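Local structure of berberine bridge enzyme-like 28 (Arabidopsis thaliana, 5D79) at residues A[366-371]-A[450-455]; A[396-401]-A[427-432]; A[509-514]-A[524-529]. The protein is a secreted FAD-dependent oxidoreductase of the berberine bridge enzyme family that takes part in adaptation to salt stress. All coordinates share one frame; numbering follows the deposited sequence.

Contact 1: residues A[366-371]-A[450-455]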
loop_
_atom_site.group_PDB
_atom_site.type_symbol
_atom_site.label_atom_id
_atom_site.label_comp_id
_atom_site.label_asym_id
_atom_site.label_seq_id
_atom_site.Cartn_x
_atom_site.Cartn_y
_atom_site.Cartn_z
ATOM N N LYS A 366 12.966 -5.291 0.753
ATOM C CA LYS A 366 12.196 -6.460 0.381
ATOM C C LYS A 366 11.168 -6.671 1.482
ATOM O O LYS A 366 11.526 -6.720 2.657
ATOM C CB LYS A 366 13.085 -7.687 0.226
ATOM C CG LYS A 366 12.302 -8.959 0.032
ATOM C CD LYS A 366 11.393 -8.856 -1.179
ATOM C CE LYS A 366 10.521 -10.087 -1.284
ATOM N NZ LYS A 366 9.673 -10.126 -2.515
ATOM N N GLY A 367 9.894 -6.767 1.109
ATOM C CA GLY A 367 8.834 -6.985 2.075
ATOM C C GLY A 367 7.960 -8.182 1.747
ATOM O O GLY A 367 7.712 -8.494 0.579
ATOM N N LYS A 368 7.509 -8.857 2.805
ATOM C CA LYS A 368 6.530 -9.947 2.727
ATOM C C LYS A 368 5.558 -9.757 3.881
ATOM O O LYS A 368 5.874 -9.053 4.832
ATOM C CB LYS A 368 7.213 -11.316 2.808
ATOM C CG LYS A 368 8.379 -11.499 1.820
ATOM C CD LYS A 368 9.087 -12.846 2.000
ATOM C CE LYS A 368 8.304 -14.007 1.404
ATOM N NZ LYS A 368 8.474 -14.114 -0.061
ATOM N N ASP A 369 4.373 -10.349 3.820
ATOM C CA ASP A 369 3.494 -10.221 4.969
ATOM C C ASP A 369 2.596 -11.448 5.175
ATOM O O ASP A 369 2.587 -12.372 4.365
ATOM C CB ASP A 369 2.684 -8.917 4.865
ATOM C CG ASP A 369 1.394 -9.051 4.066
ATOM O OD1 ASP A 369 1.338 -9.790 3.066
ATOM O OD2 ASP A 369 0.415 -8.376 4.453
ATOM N N ASP A 370 1.891 -11.444 6.305
ATOM C CA ASP A 370 1.081 -12.551 6.772
ATOM C C ASP A 370 -0.121 -12.042 7.560
ATOM O O ASP A 370 -0.158 -10.897 8.027
ATOM C CB ASP A 370 1.896 -13.477 7.679
ATOM C CG ASP A 370 2.595 -14.573 6.938
ATOM O OD1 ASP A 370 1.963 -15.214 6.074
ATOM O OD2 ASP A 370 3.779 -14.816 7.244
ATOM N N PHE A 371 -1.087 -12.926 7.743
ATOM C CA PHE A 371 -2.193 -12.663 8.627
ATOM C C PHE A 371 -2.192 -13.727 9.715
ATOM O O PHE A 371 -2.051 -14.914 9.430
ATOM C CB PHE A 371 -3.509 -12.628 7.847
ATOM C CG PHE A 371 -3.620 -11.443 6.945
ATOM C CD1 PHE A 371 -3.086 -11.483 5.660
ATOM C CD2 PHE A 371 -4.196 -10.260 7.397
ATOM C CE1 PHE A 371 -3.142 -10.368 4.832
ATOM C CE2 PHE A 371 -4.264 -9.141 6.570
ATOM C CZ PHE A 371 -3.730 -9.196 5.289
ATOM N N TRP A 450 17.274 -13.051 4.408
ATOM C CA TRP A 450 16.811 -12.748 5.759
ATOM C C TRP A 450 15.286 -12.709 5.813
ATOM O O TRP A 450 14.663 -13.344 6.674
ATOM C CB TRP A 450 17.388 -11.410 6.265
ATOM C CG TRP A 450 17.014 -11.171 7.705
ATOM C CD1 TRP A 450 17.698 -11.598 8.809
ATOM C CD2 TRP A 450 15.831 -10.508 8.199
ATOM N NE1 TRP A 450 17.028 -11.226 9.955
ATOM C CE2 TRP A 450 15.879 -10.559 9.607
ATOM C CE3 TRP A 450 14.742 -9.872 7.586
ATOM C CZ2 TRP A 450 14.877 -9.993 10.416
ATOM C CZ3 TRP A 450 13.750 -9.314 8.394
ATOM C CH2 TRP A 450 13.828 -9.379 9.790
ATOM N N VAL A 451 14.691 -11.968 4.883
ATOM C CA VAL A 451 13.243 -11.798 4.829
ATOM C C VAL A 451 12.555 -13.126 4.481
ATOM O O VAL A 451 11.497 -13.456 5.029
ATOM C CB VAL A 451 12.849 -10.700 3.802
ATOM C CG1 VAL A 451 11.341 -10.581 3.678
ATOM C CG2 VAL A 451 13.433 -9.363 4.205
ATOM N N ASP A 452 13.164 -13.900 3.589
ATOM C CA ASP A 452 12.612 -15.204 3.208
ATOM C C ASP A 452 12.617 -16.184 4.393
ATOM O O ASP A 452 11.685 -16.975 4.569
ATOM C CB ASP A 452 13.402 -15.793 2.019
ATOM C CG ASP A 452 12.745 -17.047 1.424
ATOM O OD1 ASP A 452 11.786 -16.903 0.626
ATOM O OD2 ASP A 452 13.192 -18.175 1.742
ATOM N N SER A 453 13.661 -16.100 5.215
ATOM C CA SER A 453 13.895 -17.077 6.275
ATOM C C SER A 453 12.936 -16.915 7.455
ATOM O O SER A 453 12.456 -17.908 8.006
ATOM C CB SER A 453 15.346 -16.987 6.759
ATOM O OG SER A 453 15.641 -18.019 7.681
ATOM N N VAL A 454 12.654 -15.673 7.839
ATOM C CA VAL A 454 11.733 -15.413 8.944
ATOM C C VAL A 454 10.308 -15.768 8.510
ATOM O O VAL A 454 9.525 -16.300 9.295
ATOM C CB VAL A 454 11.817 -13.918 9.457
ATOM C CG1 VAL A 454 11.473 -12.908 8.370
ATOM C CG2 VAL A 454 10.930 -13.703 10.675
ATOM N N TYR A 455 9.993 -15.499 7.250
ATOM C CA TYR A 455 8.693 -15.831 6.680
ATOM C C TYR A 455 8.471 -17.337 6.690
ATOM O O TYR A 455 7.414 -17.827 7.117
ATOM C CB TYR A 455 8.603 -15.283 5.261
ATOM C CG TYR A 455 7.326 -15.575 4.487
ATOM C CD1 TYR A 455 7.200 -16.727 3.707
ATOM C CD2 TYR A 455 6.277 -14.663 4.474
ATOM C CE1 TYR A 455 6.050 -16.977 2.970
ATOM C CE2 TYR A 455 5.123 -14.907 3.733
ATOM C CZ TYR A 455 5.021 -16.061 2.985
ATOM O OH TYR A 455 3.886 -16.292 2.257
HETATM O O HOH W 1 2.175 -14.019 2.198
#
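The Tyr455 ring carries Lys368 over one face. Lys368 CE sits 3.5 Å above the ring plane, over its centre, in a CH-pi contact. The ammonium lies over the same face, with Lys368 NZ 4.8 Å from the Tyr455 centroid and 8° off the ring normal, a cation-pi geometry. Arg467 makes a further cation-pi contact with this ring. Asp369 O lies at the ring edge, in plane. The Asp370 carboxylate approaches obliquely, its plane turned 13° from that of the ring; it is held by Tyr429 OH and by a salt bridge to Arg467.

The contact is helix-on-sheet packing. Segment 450-455 of helix 441-458 runs nearly parallel to segment 366-371 of strand 363-372, an outermost strand of a seven-stranded antiparallel sheet. The segment axes approach to 8.7 Å.

The straight first part of the Lys368 chain lays CD against Val451 CG1 at 3.6 Å; the bend at chi3 (77°) brings CE over the ring. Its ammonium forms a salt bridge with Asp475, and Lys368 NZ stays 4.4 Å from Asp452 OD1, too far for a second one. Asp475 also pairs with Lys366, whose ammonium has Glu114 as a second partner. Val451 spreads its two methyls over the strand: CG2 meets Lys366 O at 3.6 Å.

A single water joins strand to helix. It donates to Asp369 O at 2.8 Å and hydrogen-bonds Tyr455 OH at 2.8 Å.

Contact 2: residues A[396-401]-A[427-432]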
loop_
_atom_site.group_PDB
_atom_site.type_symbol
_atom_site.label_atom_id
_atom_site.label_comp_id
_atom_site.label_asym_id
_atom_site.label_seq_id
_atom_site.Cartn_x
_atom_site.Cartn_y
_atom_site.Cartn_z
ATOM N N GLY A 396 15.996 -3.517 9.338
ATOM C CA GLY A 396 14.815 -4.331 9.138
ATOM C C GLY A 396 13.756 -4.149 10.209
ATOM O O GLY A 396 14.035 -3.699 11.313
ATOM N N LYS A 397 12.525 -4.505 9.868
ATOM C CA LYS A 397 11.390 -4.338 10.762
ATOM C C LYS A 397 10.443 -5.544 10.710
ATOM O O LYS A 397 10.249 -6.156 9.651
ATOM C CB LYS A 397 10.613 -3.058 10.407
ATOM C CG LYS A 397 11.467 -1.818 10.243
ATOM C CD LYS A 397 10.645 -0.538 10.195
ATOM C CE LYS A 397 11.578 0.673 10.253
ATOM N NZ LYS A 397 10.875 1.978 10.355
ATOM N N ILE A 398 9.857 -5.882 11.856
ATOM C CA ILE A 398 8.678 -6.747 11.875
ATOM C C ILE A 398 7.549 -5.966 12.541
ATOM O O ILE A 398 7.639 -5.589 13.706
ATOM C CB ILE A 398 8.964 -8.077 12.577
ATOM C CG1 ILE A 398 9.888 -8.909 11.688
ATOM C CG2 ILE A 398 7.680 -8.848 12.838
ATOM C CD1 ILE A 398 10.526 -10.079 12.387
ATOM N N ILE A 399 6.514 -5.674 11.763
ATOM C CA ILE A 399 5.485 -4.726 12.163
ATOM C C ILE A 399 4.148 -5.424 12.341
ATOM O O ILE A 399 3.636 -6.025 11.409
ATOM C CB ILE A 399 5.331 -3.581 11.119
ATOM C CG1 ILE A 399 6.698 -3.023 10.708
ATOM C CG2 ILE A 399 4.476 -2.448 11.677
ATOM C CD1 ILE A 399 6.707 -2.359 9.342
ATOM N N LEU A 400 3.580 -5.332 13.537
ATOM C CA LEU A 400 2.315 -5.987 13.834
ATOM C C LEU A 400 1.191 -4.948 13.904
ATOM O O LEU A 400 1.175 -4.085 14.782
ATOM C CB LEU A 400 2.403 -6.795 15.145
ATOM C CG LEU A 400 3.163 -8.131 15.158
ATOM C CD1 LEU A 400 4.645 -7.950 14.893
ATOM C CD2 LEU A 400 2.969 -8.826 16.478
ATOM N N THR A 401 0.258 -5.056 12.962
ATOM C CA THR A 401 -0.835 -4.107 12.799
ATOM C C THR A 401 -2.174 -4.737 13.173
ATOM O O THR A 401 -2.624 -5.670 12.520
ATOM C CB THR A 401 -0.879 -3.597 11.354
ATOM O OG1 THR A 401 0.338 -2.901 11.086
ATOM C CG2 THR A 401 -2.032 -2.646 11.136
ATOM N N ILE A 427 0.945 -8.917 9.815
ATOM C CA ILE A 427 2.341 -8.776 10.171
ATOM C C ILE A 427 3.199 -8.656 8.906
ATOM O O ILE A 427 3.062 -9.447 7.970
ATOM C CB ILE A 427 2.812 -9.959 11.066
ATOM C CG1 ILE A 427 4.303 -9.864 11.381
ATOM C CG2 ILE A 427 2.485 -11.295 10.433
ATOM C CD1 ILE A 427 4.710 -10.817 12.471
ATOM N N GLN A 428 4.056 -7.639 8.876
ATOM C CA GLN A 428 4.954 -7.429 7.753
ATOM C C GLN A 428 6.393 -7.605 8.193
ATOM O O GLN A 428 6.808 -7.067 9.201
ATOM C CB GLN A 428 4.763 -6.031 7.145
ATOM C CG GLN A 428 5.677 -5.739 5.958
ATOM C CD GLN A 428 5.698 -4.276 5.552
ATOM O OE1 GLN A 428 5.144 -3.409 6.242
ATOM N NE2 GLN A 428 6.345 -3.989 4.421
ATOM N N TYR A 429 7.145 -8.378 7.430
ATOM C CA TYR A 429 8.586 -8.509 7.622
ATOM C C TYR A 429 9.270 -7.776 6.476
ATOM O O TYR A 429 9.143 -8.169 5.315
ATOM C CB TYR A 429 9.016 -9.979 7.643
ATOM C CG TYR A 429 7.939 -10.966 8.075
ATOM C CD1 TYR A 429 7.007 -11.467 7.156
ATOM C CD2 TYR A 429 7.870 -11.425 9.390
ATOM C CE1 TYR A 429 6.039 -12.377 7.540
ATOM C CE2 TYR A 429 6.900 -12.325 9.783
ATOM C CZ TYR A 429 5.986 -12.802 8.857
ATOM O OH TYR A 429 5.023 -13.717 9.244
ATOM N N VAL A 430 9.989 -6.707 6.785
ATOM C CA VAL A 430 10.595 -5.895 5.730
ATOM C C VAL A 430 12.040 -5.519 6.094
ATOM O O VAL A 430 12.333 -5.114 7.216
ATOM C CB VAL A 430 9.741 -4.625 5.445
ATOM C CG1 VAL A 430 9.442 -3.866 6.735
ATOM C CG2 VAL A 430 10.401 -3.727 4.408
ATOM N N ALA A 431 12.953 -5.711 5.154
ATOM C CA ALA A 431 14.332 -5.338 5.384
ATOM C C ALA A 431 14.675 -4.159 4.485
ATOM O O ALA A 431 14.401 -4.194 3.294
ATOM C CB ALA A 431 15.267 -6.516 5.127
ATOM N N TYR A 432 15.250 -3.113 5.075
ATOM C CA TYR A 432 15.703 -1.946 4.333
ATOM C C TYR A 432 17.220 -1.960 4.229
ATOM O O TYR A 432 17.908 -2.513 5.086
ATOM C CB TYR A 432 15.229 -0.654 5.007
ATOM C CG TYR A 432 13.728 -0.473 4.965
ATOM C CD1 TYR A 432 12.911 -1.014 5.948
ATOM C CD2 TYR A 432 13.129 0.236 3.938
ATOM C CE1 TYR A 432 11.537 -0.858 5.898
ATOM C CE2 TYR A 432 11.767 0.404 3.887
ATOM C CZ TYR A 432 10.970 -0.149 4.863
ATOM O OH TYR A 432 9.604 0.012 4.794
#
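Ile427 lies beside Ile398 and Leu400, all three pointing the same way. Its CD1 touches Ile398 CG2 at 3.6 Å. The same methyl meets Leu400 CD1 at 3.8 Å. The Ile427 chain is fully extended (chi1 177°, chi2 168°), which carries CD1 to both neighbours. Ile398 uses its other branch on Tyr429: CG1 comes to the ring edge, 4.0 Å from Tyr429 CD2. The Tyr429 hydroxyl bonds to Asp370.

These are two antiparallel neighbours in the seven-stranded sheet, a sheet that in this oxidoreductase family belongs to the substrate-binding domain. Lys397 with Val430 and Ile399 with Gln428 are hydrogen-bonded pairs. Each pair exchanges two bonds. The shortest runs from Lys397 N to Val430 O at 2.7 Å, and Val430 N returns one to Lys397 O at 2.9 Å. At the non-hydrogen-bonded pair Gly396 and Ala431 the strands draw close, with the two CA atoms 3.9 Å apart.

The face bearing Tyr429 and Ala431 is covered by helix 441-458. On the other face, Ile399 and Gln428 run side by side, with Ile399 CD1 3.6 Å from Gln428 OE1. Gln428 NE2 goes on to Tyr113 OH, which helps fix the side-chain amide. Ile399 CD1 also touches Val430 CG1. Tyr432 comes within about 4 Å of the bound FAD, measured from its side chain, and Lys397 CD approaches the Tyr432 ring obliquely.

Contact 3: residues A[509-514]-A[524-529]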
loop_
_atom_site.group_PDB
_atom_site.type_symbol
_atom_site.label_atom_id
_atom_site.label_comp_id
_atom_site.label_asym_id
_atom_site.label_seq_id
_atom_site.Cartn_x
_atom_site.Cartn_y
_atom_site.Cartn_z
ATOM N N ARG A 509 -14.376 -12.886 -12.879
ATOM C CA ARG A 509 -15.595 -12.631 -13.638
ATOM C C ARG A 509 -15.633 -11.166 -14.081
ATOM O O ARG A 509 -15.838 -10.867 -15.264
ATOM C CB ARG A 509 -16.843 -12.978 -12.818
ATOM C CG ARG A 509 -16.935 -14.440 -12.368
ATOM C CD ARG A 509 -16.674 -15.433 -13.495
ATOM N NE ARG A 509 -17.118 -16.790 -13.152
ATOM C CZ ARG A 509 -16.351 -17.719 -12.591
ATOM N NH1 ARG A 509 -15.081 -17.455 -12.300
ATOM N NH2 ARG A 509 -16.852 -18.916 -12.320
ATOM N N VAL A 510 -15.412 -10.256 -13.138
ATOM C CA VAL A 510 -15.402 -8.831 -13.462
ATOM C C VAL A 510 -14.319 -8.553 -14.507
ATOM O O VAL A 510 -14.572 -7.879 -15.506
ATOM C CB VAL A 510 -15.185 -7.949 -12.204
ATOM C CG1 VAL A 510 -15.103 -6.486 -12.593
ATOM C CG2 VAL A 510 -16.306 -8.158 -11.199
ATOM N N LYS A 511 -13.132 -9.118 -14.293
ATOM C CA LYS A 511 -12.023 -8.985 -15.241
ATOM C C LYS A 511 -12.411 -9.427 -16.654
ATOM O O LYS A 511 -12.044 -8.789 -17.641
ATOM C CB LYS A 511 -10.817 -9.792 -14.753
ATOM C CG LYS A 511 -9.703 -9.975 -15.769
ATOM C CD LYS A 511 -8.976 -8.682 -16.098
ATOM C CE LYS A 511 -7.743 -8.985 -16.948
ATOM N NZ LYS A 511 -7.024 -7.791 -17.475
ATOM N N THR A 512 -13.169 -10.509 -16.749
ATOM C CA THR A 512 -13.534 -11.048 -18.049
ATOM C C THR A 512 -14.533 -10.148 -18.773
ATOM O O THR A 512 -14.481 -10.017 -19.994
ATOM C CB THR A 512 -14.084 -12.476 -17.913
ATOM O OG1 THR A 512 -13.087 -13.287 -17.277
ATOM C CG2 THR A 512 -14.412 -13.079 -19.288
ATOM N N ARG A 513 -15.415 -9.490 -18.035
ATOM C CA ARG A 513 -16.370 -8.590 -18.682
ATOM C C ARG A 513 -15.707 -7.289 -19.107
ATOM O O ARG A 513 -15.808 -6.891 -20.263
ATOM C CB ARG A 513 -17.558 -8.281 -17.763
ATOM C CG ARG A 513 -18.644 -7.438 -18.422
ATOM C CD ARG A 513 -19.782 -7.124 -17.462
ATOM N NE ARG A 513 -19.377 -6.233 -16.375
ATOM C CZ ARG A 513 -19.520 -4.909 -16.401
ATOM N NH1 ARG A 513 -20.063 -4.321 -17.472
ATOM N NH2 ARG A 513 -19.118 -4.173 -15.360
ATOM N N VAL A 514 -15.014 -6.646 -18.173
ATOM C CA VAL A 514 -14.531 -5.278 -18.368
ATOM C C VAL A 514 -13.264 -5.206 -19.232
ATOM O O VAL A 514 -12.993 -4.177 -19.861
ATOM C CB VAL A 514 -14.276 -4.560 -16.986
ATOM C CG1 VAL A 514 -15.444 -4.782 -16.048
ATOM C CG2 VAL A 514 -12.971 -5.008 -16.324
ATOM N N GLN A 524 1.407 -10.561 -12.146
ATOM C CA GLN A 524 0.508 -11.162 -11.155
ATOM C C GLN A 524 -0.970 -10.745 -11.338
ATOM O O GLN A 524 -1.802 -10.927 -10.438
ATOM C CB GLN A 524 0.965 -10.797 -9.737
ATOM C CG GLN A 524 2.019 -11.710 -9.142
ATOM C CD GLN A 524 2.246 -11.449 -7.655
ATOM O OE1 GLN A 524 1.892 -10.385 -7.138
ATOM N NE2 GLN A 524 2.829 -12.425 -6.958
ATOM N N SER A 525 -1.303 -10.191 -12.498
ATOM C CA SER A 525 -2.649 -9.660 -12.711
ATOM C C SER A 525 -3.732 -10.755 -12.671
ATOM O O SER A 525 -3.447 -11.950 -12.839
ATOM C CB SER A 525 -2.711 -8.890 -14.040
ATOM O OG SER A 525 -2.390 -9.727 -15.135
ATOM N N ILE A 526 -4.968 -10.327 -12.421
ATOM C CA ILE A 526 -6.119 -11.217 -12.387
ATOM C C ILE A 526 -6.338 -11.787 -13.780
ATOM O O ILE A 526 -6.370 -11.026 -14.752
ATOM C CB ILE A 526 -7.389 -10.467 -11.913
ATOM C CG1 ILE A 526 -7.196 -9.884 -10.504
ATOM C CG2 ILE A 526 -8.623 -11.360 -11.983
ATOM C CD1 ILE A 526 -7.014 -10.918 -9.411
ATOM N N PRO A 527 -6.475 -13.127 -13.892
ATOM C CA PRO A 527 -6.642 -13.764 -15.203
ATOM C C PRO A 527 -8.083 -13.762 -15.717
ATOM O O PRO A 527 -9.047 -13.597 -14.961
ATOM C CB PRO A 527 -6.176 -15.195 -14.943
ATOM C CG PRO A 527 -6.627 -15.447 -13.541
ATOM C CD PRO A 527 -6.383 -14.133 -12.817
ATOM N N LEU A 528 -8.217 -13.945 -17.022
ATOM C CA LEU A 528 -9.519 -14.173 -17.614
ATOM C C LEU A 528 -10.011 -15.573 -17.263
ATOM O O LEU A 528 -9.222 -16.484 -17.014
ATOM C CB LEU A 528 -9.464 -14.004 -19.132
ATOM C CG LEU A 528 -9.196 -12.651 -19.781
ATOM C CD1 LEU A 528 -8.881 -12.889 -21.244
ATOM C CD2 LEU A 528 -10.379 -11.722 -19.652
ATOM N N VAL A 529 -11.326 -15.734 -17.273
ATOM C CA VAL A 529 -11.973 -17.002 -16.973
ATOM C C VAL A 529 -11.734 -18.065 -18.066
ATOM O O VAL A 529 -11.387 -17.741 -19.209
ATOM C CB VAL A 529 -13.494 -16.778 -16.769
ATOM C CG1 VAL A 529 -14.219 -16.816 -18.097
ATOM C CG2 VAL A 529 -14.077 -17.786 -15.784
#
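Arg509 presents one face of its guanidinium to Val529. Val529 CG2 lies 3.5 Å above that plane, displaced toward the rim, and is nearest to Arg509 NH1 at 3.6 Å. The two side chains meet at about a right angle. The charge of Arg509 is taken up elsewhere, since NH1 forms a salt bridge with Glu505.

Lys511 comes next and offers mainly its aliphatic chain. A bend at chi2 (68°) leads the chain past the backbone of Ile526 and Pro527. Lys511 CE approaches Ile526 O to 3.3 Å, and Lys511 CB packs on Ile526 CG2 at 3.9 Å. The ammonium turns to residues of the connecting loop: it pairs with Asp515 and Asp518 and bonds to Phe520 O. Lys511 thus touches the tail with its carbons and the connecting loop with its ammonium.

Thr512 makes the one hydrogen bond between the segments. Val529 N donates to Thr512 OG1 at 3.0 Å, with an N-H...O angle of 161°. OG1 stands beside its own backbone N (chi1 -58°), where it also bonds to Val508 O one turn earlier in the helix. Leu528 CD2 touches Thr512 CA at 3.6 Å, while Thr512 CG2 meets Val529 CG1 at 3.9 Å.

The partner is the C-terminal tail, which doubles back over helix 504-514 within the berberine and berberine-like region. Residues 525-529 have an extended, polyproline II-like backbone.

The chemistry is chiefly aliphatic carbon against carbon and carbonyl. Pro527 O is buried here without a hydrogen-bonding partner. The Thr512 hydroxyl, accepting from Val529 N and bonded to Val508 O within its own helix, gives the tail its directional hold. The lysine and arginine charges are paired beyond the tail, leaving their carbon chains and a guanidinium face to pack against it.

Overall arrangement
Contacts 1 and 2 form one continuous region, with centres about 8 Å apart. They share a sheet, because strands 363-372 and 425-434 are neighbours in it, and contact 2 is nested in the loop closed by contact 1. Asp370 OD2 probably hydrogen-bonds Tyr429 OH at 2.6 Å, and Asp370 N probably bonds Ile427 O at 2.9 Å. Contact 2 lies beside the flavin: the side chain of Tyr432 is about 8 Å from that of His111, the residue that carries FAD covalently, though not attached in this structure. In contact 1 the Asp369 side chain is about 9 Å from FAD. Contact 3 stands apart, its centre about 28 Å from that of contact 1 and about 31 Å from contact 2's.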